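Side-chain contacts in 3-hexulose-6-phosphate synthase (Mycobacterium gastri, PDB 3AJX), which is a magnesium-binding TIM-barrel enzyme of the orotidine 5'-phosphate decarboxylase / HUMPS family: residues 58-63 / 71-76; 65-70 / 96-101; 34-37 / 43-46. The protein carries 1 engineered substitution. One frame throughout, in Å; residues are numbered along the deposited sequence.

How the interactions relate
The three contacts lie on consecutive units of one TIM barrel, and interaction 1 stands between the other two. Its centre is about 8 Å from that of interaction 2, with which it shares helix 66-75, and about 10 Å from that of interaction 3. At the first junction Thr62 OG1 meets Glu69 OE1 at 2.7 Å in a probable hydrogen bond; at the second, Ala58 CB packs on Ile44 CD1 at 3.6 Å. Interactions 2 and 3 do not touch, their nearest atoms being about 7 Å apart. Interaction 1 holds Asp59 of the magnesium site, and the side chain of Ile36 in interaction 3 is about 9 Å from a magnesium ion.

Interaction 1 of 3, residues 58-63 / 71-76; sequences ADMKTM and DIAFKA. With MG (magnesium ion), chain F.
Met60 curls around the methyl group of Ala73 where strand 55-62 of the TIM barrel meets helix 66-75, the first two elements of a beta-alpha-beta unit. Their short segments run nearly antiparallel, at 170°, as expected when a barrel strand is followed by the helix that packs on its outside. A chi1 of -61° sets the methionine's CG anti to the carbonyl carbon, and bends at chi2 and chi3 then fold the rest of the chain. In this shape CG stands 4.0 Å from Ala73 CB and SD 4.1 Å from the same carbon, so the alanine faces the flank of the chain as well as its end. The terminal CE continues to Ile72, whose CG1 it meets at 4.4 Å, although the Ile72 side chain does not set out directly toward the strand. Ala58 completes the layer with a methyl-to-methyl contact, and Ile36 of helix 33-39 packs on both Ala58 and Met60.

Asp59, between these two residues, serves a different face of the strand. With its CG anti to the backbone N (chi1 -155°), it sends OD2 to the magnesium ion at 2.1 Å, in a site that also includes Glu30. OD1 is hydrogen-bonded to Thr82 OG1, a second-shell contact that helps fix the carboxylate's rotation. Lys61 reaches back along the strand, and the bend at its last torsion brings NZ within 2.8 Å of Asp59 OD2 as a salt bridge, making that oxygen common to metal and ammonium.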
loop_
_atom_site.group_PDB
_atom_site.type_symbol
_atom_site.label_atom_id
_atom_site.label_comp_id
_atom_site.label_asym_id
_atom_site.label_seq_id
_atom_site.Cartn_x
_atom_site.Cartn_y
_atom_site.Cartn_z
ATOM N N ALA A 58 -6.484 2.989 10.663
ATOM C CA ALA A 58 -6.061 3.483 9.349
ATOM C C ALA A 58 -5.390 2.336 8.598
ATOM O O ALA A 58 -4.297 1.904 8.971
ATOM C CB ALA A 58 -5.091 4.661 9.507
ATOM N N ASP A 59 -6.054 1.843 7.553
ATOM C CA ASP A 59 -5.539 0.723 6.767
ATOM C C ASP A 59 -4.505 1.185 5.745
ATOM O O ASP A 59 -4.740 1.152 4.531
ATOM C CB ASP A 59 -6.693 0.012 6.051
ATOM C CG ASP A 59 -6.381 -1.439 5.737
ATOM O OD1 ASP A 59 -5.214 -1.852 5.891
ATOM O OD2 ASP A 59 -7.309 -2.171 5.332
ATOM N N MET A 60 -3.349 1.606 6.247
ATOM C CA MET A 60 -2.262 2.091 5.403
ATOM C C MET A 60 -1.640 0.994 4.543
ATOM O O MET A 60 -1.207 1.250 3.420
ATOM C CB MET A 60 -1.168 2.709 6.281
ATOM C CG MET A 60 -1.597 3.906 7.109
ATOM S SD MET A 60 -1.879 5.387 6.110
ATOM C CE MET A 60 -0.201 6.043 5.954
ATOM N N LYS A 61 -1.613 -0.229 5.075
ATOM C CA LYS A 61 -0.998 -1.364 4.387
ATOM C C LYS A 61 0.420 -0.977 3.978
ATOM O O LYS A 61 0.855 -1.219 2.852
ATOM C CB LYS A 61 -1.812 -1.789 3.158
ATOM C CG LYS A 61 -3.034 -2.639 3.492
ATOM C CD LYS A 61 -3.654 -3.234 2.236
ATOM C CE LYS A 61 -4.855 -4.110 2.562
ATOM N NZ LYS A 61 -5.954 -3.332 3.202
ATOM N N THR A 62 1.134 -0.373 4.920
ATOM C CA THR A 62 2.504 0.064 4.692
ATOM C C THR A 62 3.428 -1.058 4.229
ATOM O O THR A 62 3.427 -2.154 4.790
ATOM C CB THR A 62 3.068 0.690 5.964
ATOM O OG1 THR A 62 2.243 1.801 6.333
ATOM C CG2 THR A 62 4.501 1.165 5.747
ATOM N N MET A 63 4.225 -0.771 3.204
ATOM C CA MET A 63 5.153 -1.757 2.667
ATOM C C MET A 63 6.603 -1.318 2.858
ATOM O O MET A 63 7.516 -2.138 2.818
ATOM C CB MET A 63 4.870 -1.977 1.182
ATOM C CG MET A 63 5.706 -3.063 0.527
ATOM S SD MET A 63 5.430 -4.701 1.234
ATOM C CE MET A 63 6.934 -5.534 0.715
ATOM N N ASP A 71 3.830 6.970 11.726
ATOM C CA ASP A 71 3.831 8.252 12.409
ATOM C C ASP A 71 2.838 9.263 11.846
ATOM O O ASP A 71 2.083 9.877 12.602
ATOM C CB ASP A 71 5.231 8.864 12.394
ATOM C CG ASP A 71 5.454 9.818 13.549
ATOM O OD1 ASP A 71 5.320 9.380 14.711
ATOM O OD2 ASP A 71 5.761 11.001 13.301
ATOM N N ILE A 72 2.824 9.447 10.532
ATOM C CA ILE A 72 1.906 10.430 9.970
ATOM C C ILE A 72 0.444 10.030 10.152
ATOM O O ILE A 72 -0.420 10.890 10.337
ATOM C CB ILE A 72 2.225 10.729 8.475
ATOM C CG1 ILE A 72 2.016 9.484 7.608
ATOM C CG2 ILE A 72 3.657 11.252 8.359
ATOM C CD1 ILE A 72 2.309 9.723 6.127
ATOM N N ALA A 73 0.162 8.728 10.128
ATOM C CA ALA A 73 -1.208 8.254 10.317
ATOM C C ALA A 73 -1.629 8.451 11.779
ATOM O O ALA A 73 -2.755 8.873 12.061
ATOM C CB ALA A 73 -1.313 6.780 9.923
ATOM N N PHE A 74 -0.727 8.145 12.707
ATOM C CA PHE A 74 -1.013 8.320 14.130
ATOM C C PHE A 74 -1.244 9.796 14.436
ATOM O O PHE A 74 -2.182 10.153 15.151
ATOM C CB PHE A 74 0.154 7.803 14.982
ATOM C CG PHE A 74 0.240 6.301 15.062
ATOM C CD1 PHE A 74 1.479 5.667 15.048
ATOM C CD2 PHE A 74 -0.908 5.524 15.175
ATOM C CE1 PHE A 74 1.575 4.283 15.146
ATOM C CE2 PHE A 74 -0.821 4.132 15.276
ATOM C CZ PHE A 74 0.423 3.513 15.262
ATOM N N LYS A 75 -0.387 10.650 13.889
ATOM C CA LYS A 75 -0.504 12.083 14.117
ATOM C C LYS A 75 -1.788 12.643 13.523
ATOM O O LYS A 75 -2.315 13.649 14.002
ATOM C CB LYS A 75 0.714 12.809 13.539
ATOM C CG LYS A 75 1.969 12.607 14.381
ATOM C CD LYS A 75 3.159 13.398 13.864
ATOM C CE LYS A 75 4.312 13.323 14.860
ATOM N NZ LYS A 75 5.437 14.231 14.499
ATOM N N ALA A 76 -2.296 11.978 12.489
ATOM C CA ALA A 76 -3.527 12.405 11.835
ATOM C C ALA A 76 -4.762 11.959 12.619
ATOM O O ALA A 76 -5.887 12.304 12.256
ATOM C CB ALA A 76 -3.584 11.857 10.411
HETATM MG MG MG F . -8.634 -3.754 5.685
HETATM O O HOH W 1 -7.840 -5.056 4.346
HETATM O O HOH W 2 -9.635 -4.436 6.718
HETATM O O HOH W 3 -6.919 -4.394 6.811
#

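Interaction 2 of 3, residues 65-70 / 96-101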
loop_
_atom_site.group_PDB
_atom_site.type_symbol
_atom_site.label_atom_id
_atom_site.label_comp_id
_atom_site.label_asym_id
_atom_site.label_seq_id
_atom_site.Cartn_x
_atom_site.Cartn_y
_atom_site.Cartn_z
ATOM N N ALA A 65 9.161 2.233 4.657
ATOM C CA ALA A 65 9.187 3.446 5.477
ATOM C C ALA A 65 8.132 3.251 6.567
ATOM O O ALA A 65 7.204 4.049 6.718
ATOM C CB ALA A 65 8.865 4.677 4.633
ATOM N N GLY A 66 8.284 2.163 7.313
ATOM C CA GLY A 66 7.335 1.831 8.358
ATOM C C GLY A 66 7.129 2.885 9.423
ATOM O O GLY A 66 5.991 3.208 9.773
ATOM N N GLU A 67 8.220 3.422 9.953
ATOM C CA GLU A 67 8.107 4.431 10.996
ATOM C C GLU A 67 7.419 5.688 10.477
ATOM O O GLU A 67 6.549 6.244 11.146
ATOM C CB GLU A 67 9.488 4.778 11.541
ATOM C CG GLU A 67 9.456 5.649 12.781
ATOM C CD GLU A 67 10.844 5.987 13.264
ATOM O OE1 GLU A 67 11.610 6.577 12.472
ATOM O OE2 GLU A 67 11.173 5.655 14.419
ATOM N N LEU A 68 7.800 6.130 9.283
ATOM C CA LEU A 68 7.211 7.335 8.710
ATOM C C LEU A 68 5.712 7.221 8.450
ATOM O O LEU A 68 4.940 8.074 8.887
ATOM C CB LEU A 68 7.921 7.712 7.408
ATOM C CG LEU A 68 7.357 8.941 6.682
ATOM C CD1 LEU A 68 7.431 10.171 7.591
ATOM C CD2 LEU A 68 8.141 9.177 5.403
ATOM N N GLU A 69 5.294 6.174 7.741
ATOM C CA GLU A 69 3.876 6.008 7.446
ATOM C C GLU A 69 3.043 5.830 8.708
ATOM O O GLU A 69 1.932 6.350 8.806
ATOM C CB GLU A 69 3.647 4.830 6.486
ATOM C CG GLU A 69 4.113 5.120 5.065
ATOM C CD GLU A 69 3.401 4.284 4.016
ATOM O OE1 GLU A 69 2.399 3.614 4.351
ATOM O OE2 GLU A 69 3.838 4.312 2.845
ATOM N N ALA A 70 3.574 5.104 9.682
ATOM C CA ALA A 70 2.843 4.904 10.922
ATOM C C ALA A 70 2.719 6.248 11.636
ATOM O O ALA A 70 1.636 6.633 12.078
ATOM C CB ALA A 70 3.572 3.907 11.810
ATOM N N VAL A 96 6.255 -0.158 14.696
ATOM C CA VAL A 96 6.059 -0.466 16.106
ATOM C C VAL A 96 6.718 0.602 16.984
ATOM O O VAL A 96 6.176 0.981 18.023
ATOM C CB VAL A 96 6.627 -1.866 16.452
ATOM C CG1 VAL A 96 6.712 -2.050 17.967
ATOM C CG2 VAL A 96 5.725 -2.947 15.852
ATOM N N LYS A 97 7.872 1.100 16.553
ATOM C CA LYS A 97 8.577 2.127 17.316
ATOM C C LYS A 97 7.710 3.387 17.379
ATOM O O LYS A 97 7.602 4.031 18.427
ATOM C CB LYS A 97 9.927 2.426 16.659
ATOM C CG LYS A 97 10.887 3.215 17.527
ATOM C CD LYS A 97 12.257 3.270 16.871
ATOM C CE LYS A 97 13.290 3.885 17.794
ATOM N NZ LYS A 97 14.633 3.960 17.148
ATOM N N ALA A 98 7.079 3.729 16.262
ATOM C CA ALA A 98 6.215 4.906 16.234
ATOM C C ALA A 98 4.990 4.658 17.113
ATOM O O ALA A 98 4.527 5.556 17.812
ATOM C CB ALA A 98 5.784 5.214 14.811
ATOM N N ALA A 99 4.464 3.435 17.080
ATOM C CA ALA A 99 3.300 3.111 17.897
ATOM C C ALA A 99 3.637 3.264 19.382
ATOM O O ALA A 99 2.848 3.809 20.152
ATOM C CB ALA A 99 2.826 1.688 17.598
ATOM N N GLN A 100 4.813 2.789 19.780
ATOM C CA GLN A 100 5.235 2.892 21.174
ATOM C C GLN A 100 5.365 4.348 21.591
ATOM O O GLN A 100 4.962 4.727 22.690
ATOM C CB GLN A 100 6.572 2.176 21.376
ATOM C CG GLN A 100 6.460 0.666 21.416
ATOM C CD GLN A 100 5.751 0.176 22.664
ATOM O OE1 GLN A 100 6.264 0.312 23.777
ATOM N NE2 GLN A 100 4.562 -0.388 22.486
ATOM N N ALA A 101 5.916 5.164 20.700
ATOM C CA ALA A 101 6.109 6.583 20.972
ATOM C C ALA A 101 4.792 7.332 21.200
ATOM O O ALA A 101 4.760 8.319 21.934
ATOM C CB ALA A 101 6.880 7.228 19.822
HETATM O O HOH W 4 13.740 5.869 14.938
#
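Glu67 OE2 accepts a 2.6 Å hydrogen bond from a water that in turn accepts one from Lys97 NZ at 3.1 Å, bridging helices 66-75 and 89-102 on the outside of the TIM barrel. The link runs through the water, with Glu67 OE2 and Lys97 NZ 4.7 Å apart. Both side chains set CG anti to the backbone N (chi1 -171° in Glu67, -166° in Lys97) and stay extended beyond it, which carries their charged ends out to the water. The two chains cross at a slant, Glu67 OE2 lying against the lysine's methylenes, 3.6 Å from Lys97 CD, and the ammonium group runs on past it. The opposite charges are probably still mutually favourable at this exposed margin.

Deeper in, the contact changes character. Ala70 and Ala98 are buried and direct their methyl groups at each other, with 4.0 Å between the CB atoms. Small residues here let the segment axes approach to 8.2 Å at an angle of 43°, an example of neighbouring barrel helices packing through alanine.

The second subunit meets the N-terminal end of helix 66-75, where its Asp138 OD2 accepts a hydrogen bond from Gly66 N, and its engineered Lys37 forms a salt bridge with Glu69. Back between the two helices, the Ala98 methyl also touches backbone, its CB resting 3.9 Å from Glu67 O.

Interaction 3 of 3, residues 34-37 / 43-46; sequences PLIK and VITA. Engineered in segment 34-37: Lys37 (natural residue Glu).
Leu35 and Val43 meet at a slant between two consecutive helices, 33-39 and 42-50, in the beta-alpha connection between strands 28-31 and 55-62 of the TIM barrel. One methyl of the valine does most of the work: Val43 CG2 sits against the forked end of the leucine, 3.8 Å from Leu35 CD2, 3.9 Å from Leu35 CG and 4.1 Å from Leu35 CD1. The fork thus meets that methyl with both branches and its branch point. A chi1 of 64° divides the valine's duties, setting CG2 anti to the backbone N while CG1 stands between that N and the carbonyl carbon. From there Val43 CG1 faces Ile36, approaching Ile36 CG1 to 4.4 Å and lying equally near the backbone CA of that residue.

Beside this pair the isoleucines meet end to end, Ile36 CD1 with Ile44 CD1 at 4.3 Å. All four residues are buried, and the contact is wholly apolar.

The next shell confines these side chains. Helix 12-22 flanks the first pair, with Ala15 touching Leu35 and Thr12 touching Val43; strand 55-62 supports Ile44 through Val56 and Ala58. Further out, engineered Lys37 extends from the first helix to the second subunit, where its NZ forms a hydrogen bond to Met60 O of that subunit. Helix 42-50 is tied to the neighbouring beta-alpha unit by a hydrogen bond between Thr45 OG1 and Ala76 O.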
loop_
_atom_site.group_PDB
_atom_site.type_symbol
_atom_site.label_atom_id
_atom_site.label_comp_id
_atom_site.label_asym_id
_atom_site.label_seq_id
_atom_site.Cartn_x
_atom_site.Cartn_y
_atom_site.Cartn_z
ATOM N N PRO A 34 -8.233 2.069 -0.036
ATOM C CA PRO A 34 -8.611 2.908 -1.179
ATOM C C PRO A 34 -9.108 4.288 -0.742
ATOM O O PRO A 34 -8.913 5.279 -1.444
ATOM C CB PRO A 34 -9.693 2.079 -1.875
ATOM C CG PRO A 34 -10.305 1.305 -0.747
ATOM C CD PRO A 34 -9.100 0.881 0.057
ATOM N N LEU A 35 -9.747 4.347 0.423
ATOM C CA LEU A 35 -10.261 5.608 0.955
ATOM C C LEU A 35 -9.120 6.560 1.307
ATOM O O LEU A 35 -9.176 7.760 1.019
ATOM C CB LEU A 35 -11.109 5.344 2.201
ATOM C CG LEU A 35 -11.706 6.564 2.911
ATOM C CD1 LEU A 35 -12.572 7.354 1.936
ATOM C CD2 LEU A 35 -12.541 6.114 4.106
ATOM N N ILE A 36 -8.085 6.022 1.939
ATOM C CA ILE A 36 -6.931 6.828 2.309
ATOM C C ILE A 36 -6.193 7.298 1.057
ATOM O O ILE A 36 -5.776 8.447 0.972
ATOM C CB ILE A 36 -5.977 6.031 3.221
ATOM C CG1 ILE A 36 -6.662 5.781 4.572
ATOM C CG2 ILE A 36 -4.659 6.789 3.403
ATOM C CD1 ILE A 36 -5.886 4.885 5.506
ATOM N N LYS A 37 -6.038 6.421 0.073
ATOM C CA LYS A 37 -5.341 6.818 -1.147
ATOM C C LYS A 37 -6.163 7.835 -1.933
ATOM O O LYS A 37 -5.618 8.657 -2.669
ATOM C CB LYS A 37 -5.040 5.592 -2.013
ATOM C CG LYS A 37 -4.023 4.655 -1.378
ATOM C CD LYS A 37 -3.733 3.434 -2.234
ATOM C CE LYS A 37 -2.762 2.512 -1.508
ATOM N NZ LYS A 37 -2.494 1.249 -2.246
ATOM N N VAL A 43 -8.996 12.218 5.853
ATOM C CA VAL A 43 -10.195 11.431 6.125
ATOM C C VAL A 43 -10.094 10.802 7.518
ATOM O O VAL A 43 -11.099 10.638 8.211
ATOM C CB VAL A 43 -10.433 10.336 5.048
ATOM C CG1 VAL A 43 -9.307 9.318 5.057
ATOM C CG2 VAL A 43 -11.781 9.663 5.287
ATOM N N ILE A 44 -8.874 10.461 7.926
ATOM C CA ILE A 44 -8.633 9.878 9.242
ATOM C C ILE A 44 -8.965 10.913 10.312
ATOM O O ILE A 44 -9.653 10.625 11.291
ATOM C CB ILE A 44 -7.147 9.478 9.421
ATOM C CG1 ILE A 44 -6.783 8.360 8.447
ATOM C CG2 ILE A 44 -6.888 9.035 10.864
ATOM C CD1 ILE A 44 -5.294 8.064 8.412
ATOM N N THR A 45 -8.464 12.124 10.109
ATOM C CA THR A 45 -8.680 13.210 11.052
ATOM C C THR A 45 -10.154 13.554 11.195
ATOM O O THR A 45 -10.643 13.774 12.302
ATOM C CB THR A 45 -7.910 14.460 10.609
ATOM O OG1 THR A 45 -6.540 14.110 10.379
ATOM C CG2 THR A 45 -7.980 15.539 11.681
ATOM N N ALA A 46 -10.860 13.585 10.071
ATOM C CA ALA A 46 -12.284 13.911 10.074
ATOM C C ALA A 46 -13.111 12.877 10.831
ATOM O O ALA A 46 -13.996 13.227 11.613
ATOM C CB ALA A 46 -12.787 14.035 8.642
#